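Local coordinates for protein DyP-type peroxidase (Thermobifida cellulosilytica, PDB 4GS1) that probably uses its haem to reduce hydrogen peroxide while oxidising dyes and related substrates, as a DyP-type peroxidase, at residues P309-G314 against Q355-E360; P133-D138 against T349-V354; N201-I206 against D363-Y368. All coordinates share one frame; numbering follows the deposited sequence.

Contact 1 (P309-G314 against Q355-E360). With HEM (protoporphyrin IX containing Fe), chain F.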
loop_
_atom_site.group_PDB
_atom_site.type_symbol
_atom_site.label_atom_id
_atom_site.label_comp_id
_atom_site.label_asym_id
_atom_site.label_seq_id
_atom_site.Cartn_x
_atom_site.Cartn_y
_atom_site.Cartn_z
ATOM N N PRO B 309 16.475 -2.262 27.925
ATOM C CA PRO B 309 15.935 -3.040 29.051
ATOM C C PRO B 309 16.515 -2.633 30.410
ATOM O O PRO B 309 15.783 -2.671 31.409
ATOM C CB PRO B 309 16.346 -4.475 28.702
ATOM C CG PRO B 309 16.317 -4.492 27.196
ATOM C CD PRO B 309 16.867 -3.130 26.796
ATOM N N GLU B 310 17.780 -2.218 30.454
ATOM C CA GLU B 310 18.391 -1.846 31.738
ATOM C C GLU B 310 17.766 -0.605 32.384
ATOM O O GLU B 310 17.904 -0.404 33.595
ATOM C CB GLU B 310 19.911 -1.664 31.611
ATOM C CG GLU B 310 20.665 -2.880 31.074
ATOM C CD GLU B 310 20.851 -3.997 32.087
ATOM O OE1 GLU B 310 20.318 -3.913 33.212
ATOM O OE2 GLU B 310 21.550 -4.984 31.759
ATOM N N ASN B 311 17.087 0.215 31.584
ATOM C CA ASN B 311 16.390 1.413 32.074
ATOM C C ASN B 311 14.928 1.109 32.375
ATOM O O ASN B 311 14.161 1.997 32.765
ATOM C CB ASN B 311 16.470 2.536 31.025
ATOM C CG ASN B 311 15.876 3.861 31.519
ATOM O OD1 ASN B 311 16.250 4.353 32.586
ATOM N ND2 ASN B 311 14.935 4.437 30.745
ATOM N N ASN B 312 14.535 -0.148 32.188
ATOM C CA ASN B 312 13.131 -0.517 32.305
ATOM C C ASN B 312 12.885 -1.810 33.064
ATOM O O ASN B 312 12.012 -2.591 32.691
ATOM C CB ASN B 312 12.500 -0.612 30.912
ATOM C CG ASN B 312 12.423 0.734 30.230
ATOM O OD1 ASN B 312 11.554 1.549 30.550
ATOM N ND2 ASN B 312 13.338 0.985 29.301
ATOM N N LEU B 313 13.655 -2.025 34.129
ATOM C CA LEU B 313 13.480 -3.186 34.999
ATOM C C LEU B 313 13.650 -4.515 34.256
ATOM O O LEU B 313 13.123 -5.553 34.681
ATOM C CB LEU B 313 12.107 -3.139 35.693
ATOM C CG LEU B 313 11.668 -1.808 36.302
ATOM C CD1 LEU B 313 10.245 -1.911 36.828
ATOM C CD2 LEU B 313 12.609 -1.376 37.408
ATOM N N GLY B 314 14.394 -4.489 33.151
ATOM C CA GLY B 314 14.630 -5.689 32.363
ATOM C C GLY B 314 13.610 -5.929 31.263
ATOM O O GLY B 314 13.694 -6.936 30.554
ATOM N N GLN B 355 7.296 2.375 27.240
ATOM C CA GLN B 355 6.565 3.559 26.778
ATOM C C GLN B 355 6.498 4.604 27.895
ATOM O O GLN B 355 6.645 5.800 27.637
ATOM C CB GLN B 355 5.161 3.187 26.281
ATOM C CG GLN B 355 4.256 4.390 25.915
ATOM C CD GLN B 355 4.662 5.110 24.634
ATOM O OE1 GLN B 355 5.680 4.787 24.014
ATOM N NE2 GLN B 355 3.867 6.108 24.236
ATOM N N ARG B 356 6.299 4.155 29.133
ATOM C CA ARG B 356 6.354 5.073 30.278
ATOM C C ARG B 356 7.674 5.833 30.330
ATOM O O ARG B 356 7.690 7.043 30.566
ATOM C CB ARG B 356 6.140 4.327 31.599
ATOM C CG ARG B 356 4.707 3.920 31.849
ATOM C CD ARG B 356 4.390 3.952 33.337
ATOM N NE ARG B 356 3.060 4.506 33.570
ATOM C CZ ARG B 356 1.966 3.774 33.741
ATOM N NH1 ARG B 356 2.043 2.449 33.721
ATOM N NH2 ARG B 356 0.795 4.366 33.941
ATOM N N SER B 357 8.783 5.126 30.118
ATOM C CA SER B 357 10.094 5.785 30.102
ATOM C C SER B 357 10.220 6.792 28.956
ATOM O O SER B 357 10.727 7.898 29.145
ATOM C CB SER B 357 11.237 4.766 30.036
ATOM O OG SER B 357 11.295 3.989 31.225
ATOM N N LEU B 358 9.762 6.422 27.764
ATOM C CA LEU B 358 9.906 7.331 26.626
ATOM C C LEU B 358 9.132 8.618 26.876
ATOM O O LEU B 358 9.603 9.716 26.571
ATOM C CB LEU B 358 9.434 6.672 25.329
ATOM C CG LEU B 358 10.116 5.361 24.943
ATOM C CD1 LEU B 358 9.520 4.833 23.629
ATOM C CD2 LEU B 358 11.636 5.516 24.840
ATOM N N VAL B 359 7.946 8.481 27.454
ATOM C CA VAL B 359 7.109 9.639 27.725
ATOM C C VAL B 359 7.646 10.457 28.891
ATOM O O VAL B 359 7.846 11.668 28.771
ATOM C CB VAL B 359 5.647 9.193 28.024
ATOM C CG1 VAL B 359 4.802 10.386 28.437
ATOM C CG2 VAL B 359 5.049 8.518 26.807
ATOM N N GLU B 360 7.900 9.798 30.018
ATOM C CA GLU B 360 8.254 10.517 31.245
ATOM C C GLU B 360 9.688 11.028 31.302
ATOM O O GLU B 360 9.982 11.977 32.031
ATOM C CB GLU B 360 7.948 9.651 32.476
ATOM C CG GLU B 360 6.468 9.307 32.616
ATOM C CD GLU B 360 6.197 8.256 33.681
ATOM O OE1 GLU B 360 7.131 7.907 34.436
ATOM O OE2 GLU B 360 5.042 7.775 33.752
HETATM C CHA HEM F . 15.044 0.761 19.254
HETATM C CHB HEM F . 12.861 3.609 16.002
HETATM C CHC HEM F . 8.831 3.702 18.715
HETATM C CHD HEM F . 10.849 0.510 21.775
HETATM C C1A HEM F . 14.797 1.544 18.161
HETATM C C2A HEM F . 15.763 1.841 17.132
HETATM C C3A HEM F . 15.155 2.631 16.235
HETATM C C4A HEM F . 13.797 2.844 16.666
HETATM C CMA HEM F . 15.773 3.220 14.943
HETATM C CAA HEM F . 17.226 1.321 17.115
HETATM C CBA HEM F . 17.371 0.017 16.311
HETATM C CGA HEM F . 16.739 -1.161 17.001
HETATM O O1A HEM F . 17.345 -1.687 17.984
HETATM O O2A HEM F . 15.644 -1.595 16.563
HETATM C C1B HEM F . 11.596 3.895 16.463
HETATM C C2B HEM F . 10.660 4.791 15.820
HETATM C C3B HEM F . 9.546 4.834 16.569
HETATM C C4B HEM F . 9.737 3.952 17.705
HETATM C CMB HEM F . 10.988 5.558 14.516
HETATM C CAB HEM F . 8.232 5.622 16.328
HETATM C CBB HEM F . 7.839 6.035 15.106
HETATM C C1C HEM F . 9.031 2.845 19.783
HETATM C C2C HEM F . 8.085 2.566 20.855
HETATM C C3C HEM F . 8.642 1.667 21.692
HETATM C C4C HEM F . 9.964 1.382 21.185
HETATM C CMC HEM F . 6.670 3.179 20.937
HETATM C CAC HEM F . 8.103 1.013 22.995
HETATM C CBC HEM F . 7.127 1.514 23.756
HETATM C C1D HEM F . 12.134 0.280 21.362
HETATM C C2D HEM F . 13.032 -0.658 21.991
HETATM C C3D HEM F . 14.334 -0.568 21.220
HETATM C C4D HEM F . 14.100 0.399 20.177
HETATM C CMD HEM F . 12.758 -1.565 23.215
HETATM C CAD HEM F . 15.614 -1.371 21.497
HETATM C CBD HEM F . 16.396 -0.719 22.639
HETATM C CGD HEM F . 17.623 -1.564 22.906
HETATM O O1D HEM F . 18.709 -1.246 22.347
HETATM O O2D HEM F . 17.515 -2.573 23.652
HETATM N NA HEM F . 13.596 2.164 17.862
HETATM N NB HEM F . 11.005 3.400 17.615
HETATM N NC HEM F . 10.186 2.115 20.024
HETATM N ND HEM F . 12.795 0.884 20.288
HETATM FE FE HEM F . 11.937 2.213 19.013
#

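Contact 2 (P133-D138 against T349-V354). With HEM (protoporphyrin IX containing Fe), chain F.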
loop_
_atom_site.group_PDB
_atom_site.type_symbol
_atom_site.label_atom_id
_atom_site.label_comp_id
_atom_site.label_asym_id
_atom_site.label_seq_id
_atom_site.Cartn_x
_atom_site.Cartn_y
_atom_site.Cartn_z
ATOM N N PRO B 133 -2.361 1.922 29.694
ATOM C CA PRO B 133 -2.546 3.227 30.338
ATOM C C PRO B 133 -2.670 4.313 29.291
ATOM O O PRO B 133 -2.266 4.097 28.141
ATOM C CB PRO B 133 -1.228 3.441 31.096
ATOM C CG PRO B 133 -0.551 2.108 31.139
ATOM C CD PRO B 133 -1.016 1.366 29.923
ATOM N N GLU B 134 -3.210 5.464 29.681
ATOM C CA GLU B 134 -3.101 6.664 28.861
ATOM C C GLU B 134 -1.713 7.244 29.078
ATOM O O GLU B 134 -1.177 7.180 30.187
ATOM C CB GLU B 134 -4.168 7.686 29.266
ATOM C CG GLU B 134 -5.593 7.169 29.121
ATOM C CD GLU B 134 -6.637 8.212 29.474
ATOM O OE1 GLU B 134 -6.285 9.230 30.110
ATOM O OE2 GLU B 134 -7.813 8.009 29.109
ATOM N N PHE B 135 -1.117 7.792 28.024
ATOM C CA PHE B 135 0.182 8.456 28.145
ATOM C C PHE B 135 0.040 9.921 27.751
ATOM O O PHE B 135 -0.804 10.268 26.922
ATOM C CB PHE B 135 1.235 7.767 27.263
ATOM C CG PHE B 135 1.409 6.295 27.563
ATOM C CD1 PHE B 135 2.229 5.875 28.608
ATOM C CD2 PHE B 135 0.745 5.336 26.812
ATOM C CE1 PHE B 135 2.383 4.527 28.889
ATOM C CE2 PHE B 135 0.893 3.983 27.090
ATOM C CZ PHE B 135 1.715 3.580 28.132
ATOM N N ALA B 136 0.856 10.787 28.353
ATOM C CA ALA B 136 0.750 12.231 28.137
ATOM C C ALA B 136 0.904 12.668 26.672
ATOM O O ALA B 136 0.328 13.667 26.241
ATOM C CB ALA B 136 1.749 12.972 29.028
ATOM N N THR B 137 1.678 11.907 25.910
ATOM C CA THR B 137 1.924 12.221 24.507
ATOM C C THR B 137 0.846 11.677 23.566
ATOM O O THR B 137 0.896 11.947 22.362
ATOM C CB THR B 137 3.277 11.654 24.049
ATOM O OG1 THR B 137 3.330 10.260 24.367
ATOM C CG2 THR B 137 4.448 12.369 24.738
ATOM N N ASP B 138 -0.109 10.908 24.090
ATOM C CA ASP B 138 -1.136 10.290 23.231
ATOM C C ASP B 138 -1.870 11.340 22.405
ATOM O O ASP B 138 -2.192 12.416 22.912
ATOM C CB ASP B 138 -2.198 9.560 24.060
ATOM C CG ASP B 138 -1.733 8.219 24.605
ATOM O OD1 ASP B 138 -0.644 7.736 24.233
ATOM O OD2 ASP B 138 -2.493 7.635 25.413
ATOM N N THR B 349 5.516 -6.081 31.511
ATOM C CA THR B 349 6.978 -6.220 31.494
ATOM C C THR B 349 7.544 -6.146 30.073
ATOM O O THR B 349 8.593 -6.719 29.763
ATOM C CB THR B 349 7.452 -7.501 32.215
ATOM O OG1 THR B 349 6.937 -8.663 31.549
ATOM C CG2 THR B 349 6.961 -7.492 33.648
ATOM N N GLY B 350 6.828 -5.427 29.216
ATOM C CA GLY B 350 7.243 -5.208 27.838
ATOM C C GLY B 350 6.951 -3.772 27.428
ATOM O O GLY B 350 7.587 -2.839 27.915
ATOM N N PHE B 351 5.972 -3.591 26.547
ATOM C CA PHE B 351 5.626 -2.273 26.024
ATOM C C PHE B 351 5.383 -1.209 27.097
ATOM O O PHE B 351 5.888 -0.096 26.992
ATOM C CB PHE B 351 4.385 -2.377 25.125
ATOM C CG PHE B 351 3.845 -1.043 24.681
ATOM C CD1 PHE B 351 4.355 -0.418 23.550
ATOM C CD2 PHE B 351 2.807 -0.428 25.372
ATOM C CE1 PHE B 351 3.868 0.812 23.139
ATOM C CE2 PHE B 351 2.311 0.807 24.958
ATOM C CZ PHE B 351 2.840 1.420 23.837
ATOM N N VAL B 352 4.590 -1.532 28.112
ATOM C CA VAL B 352 4.114 -0.502 29.044
ATOM C C VAL B 352 5.228 0.245 29.798
ATOM O O VAL B 352 5.277 1.480 29.746
ATOM C CB VAL B 352 3.021 -1.030 30.011
ATOM C CG1 VAL B 352 2.657 0.050 31.018
ATOM C CG2 VAL B 352 1.777 -1.450 29.213
ATOM N N PRO B 353 6.143 -0.475 30.474
ATOM C CA PRO B 353 7.187 0.300 31.157
ATOM C C PRO B 353 8.105 1.073 30.217
ATOM O O PRO B 353 8.559 2.164 30.573
ATOM C CB PRO B 353 7.996 -0.765 31.918
ATOM C CG PRO B 353 7.610 -2.079 31.310
ATOM C CD PRO B 353 6.210 -1.910 30.813
ATOM N N VAL B 354 8.400 0.513 29.053
ATOM C CA VAL B 354 9.252 1.202 28.093
ATOM C C VAL B 354 8.577 2.471 27.592
ATOM O O VAL B 354 9.203 3.534 27.549
ATOM C CB VAL B 354 9.654 0.275 26.926
ATOM C CG1 VAL B 354 10.436 1.055 25.868
ATOM C CG2 VAL B 354 10.484 -0.904 27.459
HETATM C CHA HEM F . 15.044 0.761 19.254
HETATM C CHB HEM F . 12.861 3.609 16.002
HETATM C CHC HEM F . 8.831 3.702 18.715
HETATM C CHD HEM F . 10.849 0.510 21.775
HETATM C C1A HEM F . 14.797 1.544 18.161
HETATM C C2A HEM F . 15.763 1.841 17.132
HETATM C C3A HEM F . 15.155 2.631 16.235
HETATM C C4A HEM F . 13.797 2.844 16.666
HETATM C CMA HEM F . 15.773 3.220 14.943
HETATM C CAA HEM F . 17.226 1.321 17.115
HETATM C CBA HEM F . 17.371 0.017 16.311
HETATM C CGA HEM F . 16.739 -1.161 17.001
HETATM O O1A HEM F . 17.345 -1.687 17.984
HETATM O O2A HEM F . 15.644 -1.595 16.563
HETATM C C1B HEM F . 11.596 3.895 16.463
HETATM C C2B HEM F . 10.660 4.791 15.820
HETATM C C3B HEM F . 9.546 4.834 16.569
HETATM C C4B HEM F . 9.737 3.952 17.705
HETATM C CMB HEM F . 10.988 5.558 14.516
HETATM C CAB HEM F . 8.232 5.622 16.328
HETATM C CBB HEM F . 7.839 6.035 15.106
HETATM C C1C HEM F . 9.031 2.845 19.783
HETATM C C2C HEM F . 8.085 2.566 20.855
HETATM C C3C HEM F . 8.642 1.667 21.692
HETATM C C4C HEM F . 9.964 1.382 21.185
HETATM C CMC HEM F . 6.670 3.179 20.937
HETATM C CAC HEM F . 8.103 1.013 22.995
HETATM C CBC HEM F . 7.127 1.514 23.756
HETATM C C1D HEM F . 12.134 0.280 21.362
HETATM C C2D HEM F . 13.032 -0.658 21.991
HETATM C C3D HEM F . 14.334 -0.568 21.220
HETATM C C4D HEM F . 14.100 0.399 20.177
HETATM C CMD HEM F . 12.758 -1.565 23.215
HETATM C CAD HEM F . 15.614 -1.371 21.497
HETATM C CBD HEM F . 16.396 -0.719 22.639
HETATM C CGD HEM F . 17.623 -1.564 22.906
HETATM O O1D HEM F . 18.709 -1.246 22.347
HETATM O O2D HEM F . 17.515 -2.573 23.652
HETATM N NA HEM F . 13.596 2.164 17.862
HETATM N NB HEM F . 11.005 3.400 17.615
HETATM N NC HEM F . 10.186 2.115 20.024
HETATM N ND HEM F . 12.795 0.884 20.288
HETATM FE FE HEM F . 11.937 2.213 19.013
#

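Contact 3 (N201-I206 against D363-Y368). With HEM (protoporphyrin IX containing Fe), chain F.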
loop_
_atom_site.group_PDB
_atom_site.type_symbol
_atom_site.label_atom_id
_atom_site.label_comp_id
_atom_site.label_asym_id
_atom_site.label_seq_id
_atom_site.Cartn_x
_atom_site.Cartn_y
_atom_site.Cartn_z
ATOM N N ASN B 201 13.015 1.983 8.335
ATOM C CA ASN B 201 11.730 2.688 8.401
ATOM C C ASN B 201 11.746 3.969 7.557
ATOM O O ASN B 201 12.742 4.259 6.889
ATOM C CB ASN B 201 11.331 2.961 9.862
ATOM C CG ASN B 201 12.298 3.897 10.573
ATOM O OD1 ASN B 201 12.902 4.776 9.950
ATOM N ND2 ASN B 201 12.437 3.722 11.888
ATOM N N LEU B 202 10.649 4.729 7.563
ATOM C CA LEU B 202 10.550 5.891 6.678
ATOM C C LEU B 202 11.400 7.087 7.125
ATOM O O LEU B 202 11.560 8.057 6.369
ATOM C CB LEU B 202 9.082 6.313 6.494
ATOM C CG LEU B 202 8.226 5.300 5.731
ATOM C CD1 LEU B 202 6.776 5.761 5.693
ATOM C CD2 LEU B 202 8.747 5.124 4.320
ATOM N N MET B 203 11.949 7.020 8.333
ATOM C CA MET B 203 12.908 8.035 8.786
ATOM C C MET B 203 14.320 7.669 8.342
ATOM O O MET B 203 15.278 8.413 8.598
ATOM C CB MET B 203 12.867 8.185 10.307
ATOM C CG MET B 203 11.806 9.148 10.806
ATOM S SD MET B 203 11.666 9.089 12.599
ATOM C CE MET B 203 10.659 10.550 12.884
ATOM N N GLY B 204 14.451 6.516 7.691
ATOM C CA GLY B 204 15.735 6.068 7.184
ATOM C C GLY B 204 16.495 5.132 8.109
ATOM O O GLY B 204 17.568 4.634 7.755
ATOM N N GLN B 205 15.943 4.870 9.291
ATOM C CA GLN B 205 16.662 4.113 10.314
ATOM C C GLN B 205 16.523 2.612 10.161
ATOM O O GLN B 205 15.436 2.107 9.914
ATOM C CB GLN B 205 16.128 4.510 11.696
ATOM C CG GLN B 205 16.215 6.007 11.952
ATOM C CD GLN B 205 15.064 6.551 12.781
ATOM O OE1 GLN B 205 14.097 5.848 13.059
ATOM N NE2 GLN B 205 15.167 7.817 13.174
ATOM N N ILE B 206 17.618 1.889 10.364
ATOM C CA ILE B 206 17.535 0.446 10.556
ATOM C C ILE B 206 16.693 0.207 11.818
ATOM O O ILE B 206 16.910 0.842 12.848
ATOM C CB ILE B 206 18.950 -0.141 10.714
ATOM C CG1 ILE B 206 19.687 -0.075 9.369
ATOM C CG2 ILE B 206 18.897 -1.578 11.190
ATOM C CD1 ILE B 206 21.186 -0.309 9.485
ATOM N N ASP B 363 12.001 11.361 25.697
ATOM C CA ASP B 363 12.588 10.838 24.466
ATOM C C ASP B 363 12.571 11.920 23.392
ATOM O O ASP B 363 11.528 12.495 23.107
ATOM C CB ASP B 363 11.751 9.634 24.034
ATOM C CG ASP B 363 12.270 8.939 22.781
ATOM O OD1 ASP B 363 13.323 9.323 22.221
ATOM O OD2 ASP B 363 11.594 7.976 22.354
ATOM N N ALA B 364 13.735 12.213 22.817
ATOM C CA ALA B 364 13.831 13.199 21.739
ATOM C C ALA B 364 12.924 12.851 20.565
ATOM O O ALA B 364 12.470 13.738 19.839
ATOM C CB ALA B 364 15.286 13.325 21.276
ATOM N N LEU B 365 12.656 11.561 20.380
ATOM C CA LEU B 365 11.775 11.116 19.298
ATOM C C LEU B 365 10.323 11.550 19.512
ATOM O O LEU B 365 9.537 11.594 18.559
ATOM C CB LEU B 365 11.857 9.594 19.166
ATOM C CG LEU B 365 11.288 8.930 17.922
ATOM C CD1 LEU B 365 11.927 9.483 16.642
ATOM C CD2 LEU B 365 11.512 7.413 18.035
ATOM N N ASN B 366 9.960 11.888 20.751
ATOM C CA ASN B 366 8.582 12.320 21.024
ATOM C C ASN B 366 8.173 13.497 20.147
ATOM O O ASN B 366 7.022 13.592 19.699
ATOM C CB ASN B 366 8.404 12.726 22.500
ATOM C CG ASN B 366 8.406 11.536 23.455
ATOM O OD1 ASN B 366 8.230 10.389 23.045
ATOM N ND2 ASN B 366 8.589 11.816 24.744
ATOM N N ARG B 367 9.110 14.407 19.903
ATOM C CA ARG B 367 8.781 15.622 19.173
ATOM C C ARG B 367 8.621 15.389 17.676
ATOM O O ARG B 367 8.207 16.293 16.954
ATOM C CB ARG B 367 9.830 16.717 19.434
ATOM C CG ARG B 367 10.018 17.012 20.916
ATOM C CD ARG B 367 10.785 18.304 21.150
ATOM N NE ARG B 367 10.862 18.620 22.579
ATOM C CZ ARG B 367 11.800 18.147 23.394
ATOM N NH1 ARG B 367 11.792 18.475 24.679
ATOM N NH2 ARG B 367 12.742 17.335 22.923
ATOM N N TYR B 368 8.922 14.177 17.220
ATOM C CA TYR B 368 8.835 13.868 15.793
ATOM C C TYR B 368 7.803 12.804 15.475
ATOM O O TYR B 368 7.732 12.321 14.344
ATOM C CB TYR B 368 10.216 13.457 15.251
ATOM C CG TYR B 368 11.205 14.589 15.359
ATOM C CD1 TYR B 368 11.227 15.604 14.417
ATOM C CD2 TYR B 368 12.108 14.649 16.412
ATOM C CE1 TYR B 368 12.131 16.664 14.527
ATOM C CE2 TYR B 368 13.009 15.699 16.527
ATOM C CZ TYR B 368 13.012 16.701 15.580
ATOM O OH TYR B 368 13.904 17.747 15.686
HETATM C CHA HEM F . 15.044 0.761 19.254
HETATM C CHB HEM F . 12.861 3.609 16.002
HETATM C CHC HEM F . 8.831 3.702 18.715
HETATM C CHD HEM F . 10.849 0.510 21.775
HETATM C C1A HEM F . 14.797 1.544 18.161
HETATM C C2A HEM F . 15.763 1.841 17.132
HETATM C C3A HEM F . 15.155 2.631 16.235
HETATM C C4A HEM F . 13.797 2.844 16.666
HETATM C CMA HEM F . 15.773 3.220 14.943
HETATM C CAA HEM F . 17.226 1.321 17.115
HETATM C CBA HEM F . 17.371 0.017 16.311
HETATM C CGA HEM F . 16.739 -1.161 17.001
HETATM O O1A HEM F . 17.345 -1.687 17.984
HETATM O O2A HEM F . 15.644 -1.595 16.563
HETATM C C1B HEM F . 11.596 3.895 16.463
HETATM C C2B HEM F . 10.660 4.791 15.820
HETATM C C3B HEM F . 9.546 4.834 16.569
HETATM C C4B HEM F . 9.737 3.952 17.705
HETATM C CMB HEM F . 10.988 5.558 14.516
HETATM C CAB HEM F . 8.232 5.622 16.328
HETATM C CBB HEM F . 7.839 6.035 15.106
HETATM C C1C HEM F . 9.031 2.845 19.783
HETATM C C2C HEM F . 8.085 2.566 20.855
HETATM C C3C HEM F . 8.642 1.667 21.692
HETATM C C4C HEM F . 9.964 1.382 21.185
HETATM C CMC HEM F . 6.670 3.179 20.937
HETATM C CAC HEM F . 8.103 1.013 22.995
HETATM C CBC HEM F . 7.127 1.514 23.756
HETATM C C1D HEM F . 12.134 0.280 21.362
HETATM C C2D HEM F . 13.032 -0.658 21.991
HETATM C C3D HEM F . 14.334 -0.568 21.220
HETATM C C4D HEM F . 14.100 0.399 20.177
HETATM C CMD HEM F . 12.758 -1.565 23.215
HETATM C CAD HEM F . 15.614 -1.371 21.497
HETATM C CBD HEM F . 16.396 -0.719 22.639
HETATM C CGD HEM F . 17.623 -1.564 22.906
HETATM O O1D HEM F . 18.709 -1.246 22.347
HETATM O O2D HEM F . 17.515 -2.573 23.652
HETATM N NA HEM F . 13.596 2.164 17.862
HETATM N NB HEM F . 11.005 3.400 17.615
HETATM N NC HEM F . 10.186 2.115 20.024
HETATM N ND HEM F . 12.795 0.884 20.288
HETATM FE FE HEM F . 11.937 2.213 19.013
#

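Contact 1 (P309-G314 against Q355-E360)
Asn312, in the loop 309-314, comes with its CA 7.3 Å from the CA of Ser357, on helix 351-360 of the C-terminal ferredoxin-like half. Little surface is shared, and one bond across the gap does most of the joining: Ser357 OG donates to Asn312 OD1 at a short 2.5 Å. The donor lies tilted 29° from the carbonyl plane, with a C=O...OG angle of 141°. With OG beside the serine's own backbone N (chi1 -66°), the hydroxyl faces the loop and still keeps a weak bond to Pro353 O in its own helix. At the other end of the same amide, Asn312 ND2 donates to the carbonyls of Leu306 and Asn308, so both ends of this buried group are used and its rotation is fixed. Asn311 ND2 comes no nearer to Ser357 OG than 3.7 Å and bonds instead to Leu306 O and Gln361 OE1. The turn is tied together at Pro309 O, which accepts Asn312 N and Gly314 N from opposite faces of its plane. Both segments also line the haem: Leu358 CD1 lies over one face of the macrocycle, 3.8 Å from C3C, and Pro309 CD packs 3.3 Å from propionate oxygen O2D.

Contact 2 (P133-D138 against T349-V354)
Phe351 lies between Phe135 and a haem vinyl group, and different ring atoms meet each. CB leaves the side of helix 351-360, and with CG anti to the backbone N (chi1 173°) the ring extends between the two. Phe351 CD1 and CE1 each lie 3.4 Å from haem vinyl carbon CBC, and Phe351 CE2 meets Phe135 CE2 at 4.1 Å, the rings set at a slant. An alanine here would remove the ring between Phe135 and the vinyl group, and would probably open a gap there and hold the vinyl less firmly, with Val354 still against it. Next to the rings, Val352 CG1 meets Pro133 CG tip to tip at 3.8 Å, while Val354 CG1 packs against vinyl carbon CAC. A type I turn from Phe135 to Asp138 is reinforced by a side-chain bond: Phe135 N comes from above the carboxylate plane to Asp138 OD2, 3.0 Å and almost straight (178°). Asp138 OD1, in plane at the edge of the Phe135 ring, also pairs with Arg245. Here a loop of the N-terminal half packs on the start of the second helix of the C-terminal ferredoxin-like fold, beside the vinyl edge of the haem pocket.

Contact 3 (N201-I206 against D363-Y368)
Met203 stretches across to overlap Leu365 and the backbone of Tyr368. Its chain is extended beyond CG, which brings SD to 4.1 Å from Leu365 CD1 and carries CE on to Tyr368, where the methyl rests 3.8 Å from CB and also touches the carbonyl oxygen. The methionine passes Leu365 at a slant but runs at about a right angle to the tyrosine side chain, whose ring turns away and packs edge-to-face with Trp254. Leu365 has two jobs, one for each methyl. While Leu365 CD1 packs on the thioether, Leu365 CD2 sits over the haem face, 3.5 Å from haem C2B. The loop carrying Met203 runs into Gly204-Gln205-Ile206-Asp207-Gly208, the GXXDG signature of the DyP family. Asp207 lines the site of the bound oxygen molecule, and Gly208 N donates a hydrogen bond to the haem. Asn201 shapes this loop: its OD1 takes Met203 N at 2.9 Å, an Asx turn, and Gln205 N at 3.1 Å as well, the two donors arriving from opposite faces of the amide plane. The other end of the amide is gripped too, Asn201 ND2 donating to Gln205 OE1 at 2.9 Å (164°) and also to Asp207 OD2, so Asn201, itself in the haem pocket, probably helps position Asp207 at the oxygen site. Gln205 OE1 lies by the haem rim, 3.4 Å from methyl CMB and close to CMA. Across the contact, Asp363 forms an Asx turn of its own, OD1 accepting Leu365 N at 3.0 Å from above the carboxylate plane, while OD2 bonds to His303 ND1, consistent with the aspartate-histidine pair on the proximal side of DyP haems.

In the fold
All three contacts border the haem, but at different places and by different means. Contacts 1 and 3 are buried; contact 2 is partly so. Contacts 1 and 2 share helix 351-360, with centres 9 Å apart: contact 2 uses its first turn for apolar packing against the N-terminal half, contact 1 a later one for a polar bond to a loop of the C-terminal half. Contact 3 lies about 17 Å from each, centre to centre, and joins two loops through a thioether. Leu358 of 355-360 and Leu365 of 363-368 cover the same haem face, and the carbonyl of Leu358 probably accepts Asn366 ND2 and Asp363 N, linking helix and loop.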